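PDB 4C0Z: ancillary protein 2 from Streptococcus pyogenes, which sits at the tip of the pilus and can bind host-surface targets covalently through reactive thioester bonds, the present chain being its N-terminal domain. Local coordinates for residues I[10-15]-I[71-76]; I[105-110]-I[186-191]. All coordinates share one frame; numbering follows the deposited sequence.

Contact 1: I[10-15]-I[71-76]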
ATOM      1  N   LYS I  10     -18.235  17.204   9.576  1.00 47.07           N
ATOM      2  CA  LYS I  10     -17.282  18.059   8.879  1.00 45.26           C
ATOM      3  C   LYS I  10     -17.812  18.433   7.505  1.00 48.43           C
ATOM      4  O   LYS I  10     -18.205  17.562   6.742  1.00 50.34           O
ATOM      5  CB  LYS I  10     -15.865  17.443   8.843  1.00 45.19           C
ATOM      6  CG  LYS I  10     -15.233  17.392  10.235  1.00 52.50           C
ATOM      7  CD  LYS I  10     -13.860  16.742  10.269  1.00 53.30           C
ATOM      8  CE  LYS I  10     -13.535  16.322  11.692  1.00 65.11           C
ATOM      9  NZ  LYS I  10     -12.176  15.695  11.841  1.00 60.31           N
ATOM     10  N   GLN I  11     -17.913  19.741   7.241  1.00 42.05           N
ATOM     11  CA  GLN I  11     -18.394  20.293   5.974  1.00 41.33           C
ATOM     12  C   GLN I  11     -17.213  20.459   4.999  1.00 43.48           C
ATOM     13  O   GLN I  11     -16.177  21.011   5.383  1.00 42.42           O
ATOM     14  CB  GLN I  11     -19.078  21.643   6.232  1.00 43.33           C
ATOM     15  CG  GLN I  11     -19.794  22.205   5.004  1.00 43.21           C
ATOM     16  CD  GLN I  11     -20.495  23.539   5.225  1.00 50.12           C
ATOM     17  OE1 GLN I  11     -21.189  24.068   4.351  1.00 49.68           O
ATOM     18  NE2 GLN I  11     -20.350  24.140   6.384  1.00 41.31           N
ATOM     19  N   SER I  12     -17.373  19.999   3.759  1.00 39.79           N
ATOM     20  CA  SER I  12     -16.321  20.088   2.740  1.00 38.51           C
ATOM     21  C   SER I  12     -16.027  21.523   2.298  1.00 43.50           C
ATOM     22  O   SER I  12     -16.894  22.361   2.283  1.00 41.59           O
ATOM     23  CB  SER I  12     -16.653  19.225   1.525  1.00 37.90           C
ATOM     24  OG  SER I  12     -15.603  19.283   0.578  1.00 38.68           O
ATOM     25  N   SER I  13     -14.751  21.769   1.967  1.00 42.97           N
ATOM     26  CA  SER I  13     -14.233  23.037   1.449  1.00 44.20           C
ATOM     27  C   SER I  13     -13.939  22.832  -0.046  1.00 47.62           C
ATOM     28  O   SER I  13     -13.505  23.762  -0.720  1.00 49.75           O
ATOM     29  CB  SER I  13     -12.966  23.436   2.211  1.00 46.92           C
ATOM     30  OG  SER I  13     -12.014  22.383   2.247  1.00 51.78           O
ATOM     31  N   VAL I  14     -14.174  21.611  -0.562  1.00 41.97           N
ATOM     32  CA  VAL I  14     -13.936  21.276  -1.968  1.00 40.94           C
ATOM     33  C   VAL I  14     -15.250  21.112  -2.774  1.00 45.87           C
ATOM     34  O   VAL I  14     -16.057  20.222  -2.487  1.00 42.85           O
ATOM     35  CB  VAL I  14     -13.008  20.038  -2.120  1.00 42.21           C
ATOM     36  CG1 VAL I  14     -12.703  19.767  -3.589  1.00 42.35           C
ATOM     37  CG2 VAL I  14     -11.703  20.213  -1.342  1.00 40.42           C
ATOM     38  N   GLN I  15     -15.420  21.946  -3.820  1.00 47.41           N
ATOM     39  CA  GLN I  15     -16.533  21.878  -4.757  1.00 49.68           C
ATOM     40  C   GLN I  15     -16.577  20.497  -5.440  1.00 52.46           C
ATOM     41  O   GLN I  15     -15.548  20.019  -5.912  1.00 50.27           O
ATOM     42  CB  GLN I  15     -16.409  23.004  -5.795  1.00 53.84           C
ATOM     43  CG  GLN I  15     -17.552  23.101  -6.821  1.00 70.10           C
ATOM     44  CD  GLN I  15     -18.915  23.387  -6.228  1.00 86.84           C
ATOM     45  OE1 GLN I  15     -19.916  22.804  -6.650  1.00 87.00           O
ATOM     46  NE2 GLN I  15     -18.992  24.273  -5.239  1.00 72.78           N
ATOM     47  N   SER I  71      -8.389  16.566   6.831  1.00 32.56           N
ATOM     48  CA  SER I  71      -9.608  15.903   6.376  1.00 31.73           C
ATOM     49  C   SER I  71      -9.515  15.608   4.890  1.00 34.43           C
ATOM     50  O   SER I  71      -8.984  16.427   4.118  1.00 32.13           O
ATOM     51  CB  SER I  71     -10.824  16.780   6.644  1.00 35.08           C
ATOM     52  OG  SER I  71     -11.073  16.904   8.034  1.00 46.27           O
ATOM     53  N   GLN I  72     -10.010  14.420   4.480  1.00 30.95           N
ATOM     54  CA  GLN I  72     -10.035  14.069   3.063  1.00 29.69           C
ATOM     55  C   GLN I  72     -11.442  14.091   2.560  1.00 33.85           C
ATOM     56  O   GLN I  72     -12.364  13.597   3.234  1.00 34.13           O
ATOM     57  CB  GLN I  72      -9.338  12.751   2.741  1.00 29.82           C
ATOM     58  CG  GLN I  72      -7.831  12.868   2.760  1.00 35.16           C
ATOM     59  CD  GLN I  72      -7.331  12.747   4.171  1.00 41.38           C
ATOM     60  OE1 GLN I  72      -7.747  11.850   4.927  1.00 34.04           O
ATOM     61  NE2 GLN I  72      -6.536  13.716   4.602  1.00 24.90           N
ATOM     62  N   TRP I  73     -11.615  14.708   1.377  1.00 31.34           N
ATOM     63  CA  TRP I  73     -12.926  14.903   0.747  1.00 31.85           C
ATOM     64  C   TRP I  73     -13.115  14.031  -0.444  1.00 34.60           C
ATOM     65  O   TRP I  73     -12.169  13.789  -1.196  1.00 32.10           O
ATOM     66  CB  TRP I  73     -13.176  16.374   0.445  1.00 32.07           C
ATOM     67  CG  TRP I  73     -12.910  17.249   1.638  1.00 33.66           C
ATOM     68  CD1 TRP I  73     -11.796  18.008   1.862  1.00 35.89           C
ATOM     69  CD2 TRP I  73     -13.681  17.304   2.847  1.00 34.57           C
ATOM     70  NE1 TRP I  73     -11.867  18.598   3.099  1.00 35.60           N
ATOM     71  CE2 TRP I  73     -13.014  18.179   3.730  1.00 37.81           C
ATOM     72  CE3 TRP I  73     -14.886  16.705   3.268  1.00 37.11           C
ATOM     73  CZ2 TRP I  73     -13.532  18.505   4.992  1.00 37.22           C
ATOM     74  CZ3 TRP I  73     -15.392  17.030   4.516  1.00 39.08           C
ATOM     75  CH2 TRP I  73     -14.709  17.906   5.369  1.00 39.12           C
ATOM     76  N   TYR I  74     -14.353  13.503  -0.588  1.00 32.79           N
ATOM     77  CA  TYR I  74     -14.707  12.515  -1.610  1.00 33.34           C
ATOM     78  C   TYR I  74     -15.951  12.858  -2.418  1.00 39.48           C
ATOM     79  O   TYR I  74     -16.874  13.488  -1.896  1.00 40.31           O
ATOM     80  CB  TYR I  74     -14.885  11.123  -0.961  1.00 34.47           C
ATOM     81  CG  TYR I  74     -13.597  10.551  -0.407  1.00 34.40           C
ATOM     82  CD1 TYR I  74     -13.128  10.918   0.857  1.00 36.20           C
ATOM     83  CD2 TYR I  74     -12.847   9.638  -1.140  1.00 33.93           C
ATOM     84  CE1 TYR I  74     -11.907  10.438   1.344  1.00 35.87           C
ATOM     85  CE2 TYR I  74     -11.639   9.138  -0.653  1.00 32.03           C
ATOM     86  CZ  TYR I  74     -11.172   9.540   0.585  1.00 35.90           C
ATOM     87  OH  TYR I  74      -9.981   9.043   1.061  1.00 32.98           O
ATOM     88  N   LYS I  75     -15.976  12.394  -3.683  1.00 36.08           N
ATOM     89  CA  LYS I  75     -17.098  12.545  -4.611  1.00 39.59           C
ATOM     90  C   LYS I  75     -17.715  11.134  -4.758  1.00 47.48           C
ATOM     91  O   LYS I  75     -16.993  10.173  -5.047  1.00 47.09           O
ATOM     92  CB  LYS I  75     -16.581  13.055  -5.968  1.00 42.38           C
ATOM     93  CG  LYS I  75     -17.628  13.204  -7.077  1.00 44.28           C
ATOM     94  CD  LYS I  75     -16.941  13.752  -8.317  1.00 48.34           C
ATOM     95  CE  LYS I  75     -17.933  14.090  -9.403  1.00 78.76           C
ATOM     96  NZ  LYS I  75     -17.257  14.654 -10.600  1.00 96.87           N
ATOM     97  N   LYS I  76     -19.028  11.005  -4.530  1.00 45.96           N
ATOM     98  CA  LYS I  76     -19.732   9.719  -4.645  1.00 47.37           C
ATOM     99  C   LYS I  76     -20.065   9.429  -6.120  1.00 54.96           C
ATOM    100  O   LYS I  76     -20.677  10.255  -6.794  1.00 56.08           O
ATOM    101  CB  LYS I  76     -21.008   9.698  -3.774  1.00 50.17           C
ATOM    102  CG  LYS I  76     -21.729   8.342  -3.739  1.00 56.53           C
ATOM    103  CD  LYS I  76     -22.911   8.356  -2.790  1.00 65.91           C
ATOM    104  CE  LYS I  76     -23.868   7.211  -3.045  1.00 77.68           C
ATOM    105  NZ  LYS I  76     -24.867   7.027  -1.944  1.00 93.12           N
TER
HETATM  106  O   HOH W   1      -9.907  14.860  10.371  1.00 36.96           O

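Contact 2: I[105-110]-I[186-191]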
ATOM      1  N   ILE I 105     -18.332  -9.504  -1.877  1.00 59.98           N
ATOM      2  CA  ILE I 105     -17.458  -9.406  -0.710  1.00 57.90           C
ATOM      3  C   ILE I 105     -18.106  -8.519   0.340  1.00 63.76           C
ATOM      4  O   ILE I 105     -18.122  -8.897   1.507  1.00 65.26           O
ATOM      5  CB  ILE I 105     -16.024  -8.929  -1.072  1.00 56.60           C
ATOM      6  CG1 ILE I 105     -15.270 -10.018  -1.858  1.00 57.50           C
ATOM      7  CG2 ILE I 105     -15.227  -8.507   0.182  1.00 54.77           C
ATOM      8  CD1 ILE I 105     -14.047  -9.497  -2.571  1.00 60.27           C
ATOM      9  N   LEU I 106     -18.631  -7.354  -0.066  1.00 58.45           N
ATOM     10  CA  LEU I 106     -19.257  -6.424   0.860  1.00 56.99           C
ATOM     11  C   LEU I 106     -20.520  -7.009   1.486  1.00 65.12           C
ATOM     12  O   LEU I 106     -20.715  -6.865   2.690  1.00 65.39           O
ATOM     13  CB  LEU I 106     -19.506  -5.058   0.189  1.00 55.18           C
ATOM     14  CG  LEU I 106     -18.255  -4.284  -0.265  1.00 55.69           C
ATOM     15  CD1 LEU I 106     -18.610  -2.944  -0.871  1.00 54.56           C
ATOM     16  CD2 LEU I 106     -17.295  -4.054   0.882  1.00 54.37           C
ATOM     17  N   TYR I 107     -21.317  -7.745   0.688  1.00 65.00           N
ATOM     18  CA  TYR I 107     -22.547  -8.425   1.101  1.00 68.25           C
ATOM     19  C   TYR I 107     -22.276  -9.535   2.118  1.00 70.32           C
ATOM     20  O   TYR I 107     -23.074  -9.736   3.029  1.00 71.51           O
ATOM     21  CB  TYR I 107     -23.257  -8.995  -0.137  1.00 73.33           C
ATOM     22  CG  TYR I 107     -24.654  -9.525   0.105  1.00 80.27           C
ATOM     23  CD1 TYR I 107     -25.714  -8.662   0.364  1.00 83.18           C
ATOM     24  CD2 TYR I 107     -24.935 -10.884  -0.021  1.00 84.95           C
ATOM     25  CE1 TYR I 107     -27.001  -9.143   0.586  1.00 88.79           C
ATOM     26  CE2 TYR I 107     -26.224 -11.375   0.165  1.00 90.74           C
ATOM     27  CZ  TYR I 107     -27.257 -10.499   0.462  1.00 97.25           C
ATOM     28  OH  TYR I 107     -28.534 -10.966   0.617  1.00 98.50           O
ATOM     29  N   ASN I 108     -21.145 -10.232   1.973  1.00 64.96           N
ATOM     30  CA  ASN I 108     -20.736 -11.343   2.832  1.00 66.44           C
ATOM     31  C   ASN I 108     -19.757 -10.999   3.950  1.00 68.15           C
ATOM     32  O   ASN I 108     -19.559 -11.816   4.859  1.00 68.02           O
ATOM     33  CB  ASN I 108     -20.162 -12.470   1.984  1.00 69.00           C
ATOM     34  CG  ASN I 108     -21.230 -13.283   1.332  1.00 90.39           C
ATOM     35  OD1 ASN I 108     -21.791 -14.199   1.940  1.00 86.83           O
ATOM     36  ND2 ASN I 108     -21.578 -12.917   0.104  1.00 81.52           N
ATOM     37  N   GLY I 109     -19.136  -9.822   3.863  1.00 62.13           N
ATOM     38  CA  GLY I 109     -18.139  -9.364   4.819  1.00 57.89           C
ATOM     39  C   GLY I 109     -18.682  -8.504   5.930  1.00 62.30           C
ATOM     40  O   GLY I 109     -19.889  -8.477   6.167  1.00 65.00           O
ATOM     41  N   TYR I 110     -17.791  -7.777   6.612  1.00 57.55           N
ATOM     42  CA  TYR I 110     -18.187  -6.916   7.714  1.00 57.95           C
ATOM     43  C   TYR I 110     -18.853  -5.600   7.255  1.00 62.79           C
ATOM     44  O   TYR I 110     -18.283  -4.897   6.421  1.00 60.05           O
ATOM     45  CB  TYR I 110     -16.998  -6.634   8.658  1.00 56.29           C
ATOM     46  CG  TYR I 110     -17.398  -5.838   9.885  1.00 57.53           C
ATOM     47  CD1 TYR I 110     -17.464  -4.444   9.847  1.00 57.09           C
ATOM     48  CD2 TYR I 110     -17.800  -6.478  11.056  1.00 60.59           C
ATOM     49  CE1 TYR I 110     -17.878  -3.707  10.957  1.00 59.78           C
ATOM     50  CE2 TYR I 110     -18.216  -5.752  12.174  1.00 61.71           C
ATOM     51  CZ  TYR I 110     -18.245  -4.365  12.121  1.00 66.86           C
ATOM     52  OH  TYR I 110     -18.638  -3.635  13.214  1.00 66.31           O
ATOM     53  N   GLN I 186     -27.882 -14.794  -2.120  1.00101.07           N
ATOM     54  CA  GLN I 186     -27.148 -14.125  -3.202  1.00 96.99           C
ATOM     55  C   GLN I 186     -27.433 -12.612  -3.175  1.00 97.37           C
ATOM     56  O   GLN I 186     -28.477 -12.209  -2.666  1.00 99.01           O
ATOM     57  CB  GLN I 186     -27.518 -14.733  -4.573  1.00102.02           C
ATOM     58  CG  GLN I 186     -27.135 -16.214  -4.752  1.00115.61           C
ATOM     59  CD  GLN I 186     -25.642 -16.463  -4.845  1.00132.04           C
ATOM     60  OE1 GLN I 186     -24.970 -16.069  -5.804  1.00125.08           O
ATOM     61  NE2 GLN I 186     -25.094 -17.159  -3.858  1.00122.87           N
ATOM     62  N   VAL I 187     -26.504 -11.779  -3.704  1.00 89.76           N
ATOM     63  CA  VAL I 187     -26.647 -10.312  -3.749  1.00 86.46           C
ATOM     64  C   VAL I 187     -27.939  -9.899  -4.492  1.00 95.61           C
ATOM     65  O   VAL I 187     -28.076 -10.178  -5.689  1.00 96.40           O
ATOM     66  CB  VAL I 187     -25.401  -9.582  -4.326  1.00 84.53           C
ATOM     67  CG1 VAL I 187     -25.565  -8.061  -4.294  1.00 81.30           C
ATOM     68  CG2 VAL I 187     -24.143  -9.989  -3.585  1.00 80.77           C
ATOM     69  N   PRO I 188     -28.888  -9.226  -3.802  1.00 94.69           N
ATOM     70  CA  PRO I 188     -30.101  -8.770  -4.499  1.00 99.03           C
ATOM     71  C   PRO I 188     -29.833  -7.507  -5.329  1.00102.20           C
ATOM     72  O   PRO I 188     -28.811  -6.852  -5.128  1.00 96.84           O
ATOM     73  CB  PRO I 188     -31.072  -8.503  -3.349  1.00102.85           C
ATOM     74  CG  PRO I 188     -30.176  -8.068  -2.212  1.00101.58           C
ATOM     75  CD  PRO I 188     -28.886  -8.815  -2.380  1.00 93.91           C
ATOM     76  N   ALA I 189     -30.758  -7.155  -6.244  1.00104.12           N
ATOM     77  CA  ALA I 189     -30.656  -5.967  -7.105  1.00102.68           C
ATOM     78  C   ALA I 189     -30.610  -4.630  -6.322  1.00104.63           C
ATOM     79  O   ALA I 189     -29.993  -3.674  -6.795  1.00100.94           O
ATOM     80  CB  ALA I 189     -31.807  -5.952  -8.105  1.00108.36           C
ATOM     81  N   ASN I 190     -31.252  -4.578  -5.131  1.00103.52           N
ATOM     82  CA  ASN I 190     -31.330  -3.376  -4.285  1.00101.05           C
ATOM     83  C   ASN I 190     -30.067  -3.101  -3.442  1.00 98.07           C
ATOM     84  O   ASN I 190     -29.926  -1.989  -2.930  1.00 94.64           O
ATOM     85  CB  ASN I 190     -32.596  -3.390  -3.406  1.00106.09           C
ATOM     86  CG  ASN I 190     -32.730  -4.591  -2.504  1.00128.66           C
ATOM     87  OD1 ASN I 190     -32.865  -5.730  -2.957  1.00126.40           O
ATOM     88  ND2 ASN I 190     -32.759  -4.354  -1.204  1.00117.59           N
ATOM     89  N   TYR I 191     -29.143  -4.081  -3.322  1.00 92.32           N
ATOM     90  CA  TYR I 191     -27.865  -3.928  -2.610  1.00 86.88           C
ATOM     91  C   TYR I 191     -26.838  -3.417  -3.647  1.00 85.66           C
ATOM     92  O   TYR I 191     -26.416  -4.182  -4.515  1.00 85.61           O
ATOM     93  CB  TYR I 191     -27.450  -5.270  -1.975  1.00 88.14           C
ATOM     94  CG  TYR I 191     -26.263  -5.182  -1.041  1.00 83.94           C
ATOM     95  CD1 TYR I 191     -26.429  -4.849   0.301  1.00 84.96           C
ATOM     96  CD2 TYR I 191     -24.982  -5.488  -1.483  1.00 81.32           C
ATOM     97  CE1 TYR I 191     -25.344  -4.791   1.171  1.00 82.18           C
ATOM     98  CE2 TYR I 191     -23.886  -5.427  -0.625  1.00 78.31           C
ATOM     99  CZ  TYR I 191     -24.071  -5.073   0.701  1.00 84.34           C
ATOM    100  OH  TYR I 191     -22.997  -5.020   1.553  1.00 81.00           O
TER

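Contact 1: I[10-15]-I[71-76]
The irregular backbone of 10-15 passes over W73 of strand 72-78 without any backbone hydrogen bond to it, its CA atoms coming nearest at S12 and W73, 6.5 Å apart. The indole is the platform on which the segment lies. W73 CG, anti to the carbonyl carbon of its own residue (chi1 -50°), sets the ring against the backbone of S12. S12 rests on the six-membered ring in a CH-pi contact: its CA is 3.5 Å from the centroid of the W73 benzo ring and only 6° off the ring normal. S12 CB continues over the same face and reaches W73 CE3 at 3.5 Å, and S12 OG also packs on the indole, 3.5 Å from W73 CG. S71 C lies beyond the opposite face, displaced toward the rim.

The carbonyl oxygen of K10 meets the edge near the ring plane, 3.6 Å from W73 CZ3, whereas V14 CG2 approaches W73 CD1 obliquely, at 3.9 Å. With OG anti to its backbone N (chi1 -178°), S12 accepts the N-H of V14 at 3.0 Å between V14 N and S12 OG, an ST turn; the same hydroxyl is also bonded to the backbone of Y17. The extended K10 chain runs past S71, and a water accepts from K10 NZ at 2.8 Å and makes a weak bond to S71 OG. The ammonium is held more directly by S66 O and Y20 OH.

This is a surface contact in which the segment preceding strand 19-23 packs by CH-pi and apolar contacts on strand 72-78 of the antiparallel barrel, with an ST turn next to the covered indole.

Contact 2: I[105-110]-I[186-191]
Y107 and Y191 meet edge to face: the edge of the Y107 ring is directed at the face of Y191, with the centroids 5.0 Å apart and the planes at 72°. The touching atom is Y107 CD1, which stands over the centre of the Y191 ring and lies 3.7 Å from Y191 CD2. Y107 carries CG anti to its backbone N (chi1 -170°), which swings the phenol off the helix and against 186-191. There one face of the ring receives the backbone of V187, whose CA sits over its centre, 4.1 Å from the Y107 centroid and 11° off the normal, a CH-pi contact. The V187 and Y107 side chains pass in opposite directions, V187 CG2 lying 3.7 Å from Y107 CB. P188 and Y107 approach each other from opposite directions, P188 CD ending 3.5 Å from Y107 CE1. V187 and P188 thus both pack on the phenol, while its hydroxyl is bonded to R114 NE. Y191 OH lies 3.1 Å from L106 O, and P188 to Y191 form a type I turn.

The contact joins the C-terminal end of helix 98-108 to the loop between helix 177-181 and strand 191-198. Strand 205-211 borders it through A209 and Y211, the latter making a further edge-to-face pair with Y191, and I105 of helix 98-108 packs on helix 123-138.

Overall arrangement
Contact 1 closes before contact 2 opens along the chain, and their centres lie 27 Å apart, with nearest atoms about 10 Å from one another and no direct touch. The antiparallel barrel relates them: strand 72-78 in contact 1 is the neighbour of strand 191-198, whose first residue, Y191, belongs to contact 2. Contact 1 lays the N-terminal segment against strand 72-78 at the surface, whereas contact 2 joins the helical part of the domain to the loop leading into the barrel. Neither includes C55 or Q204 of the thioester cross-link, although the hydroxyl of Y74 on strand 72-78 is hydrogen-bonded to the carbonyl oxygen of Q204.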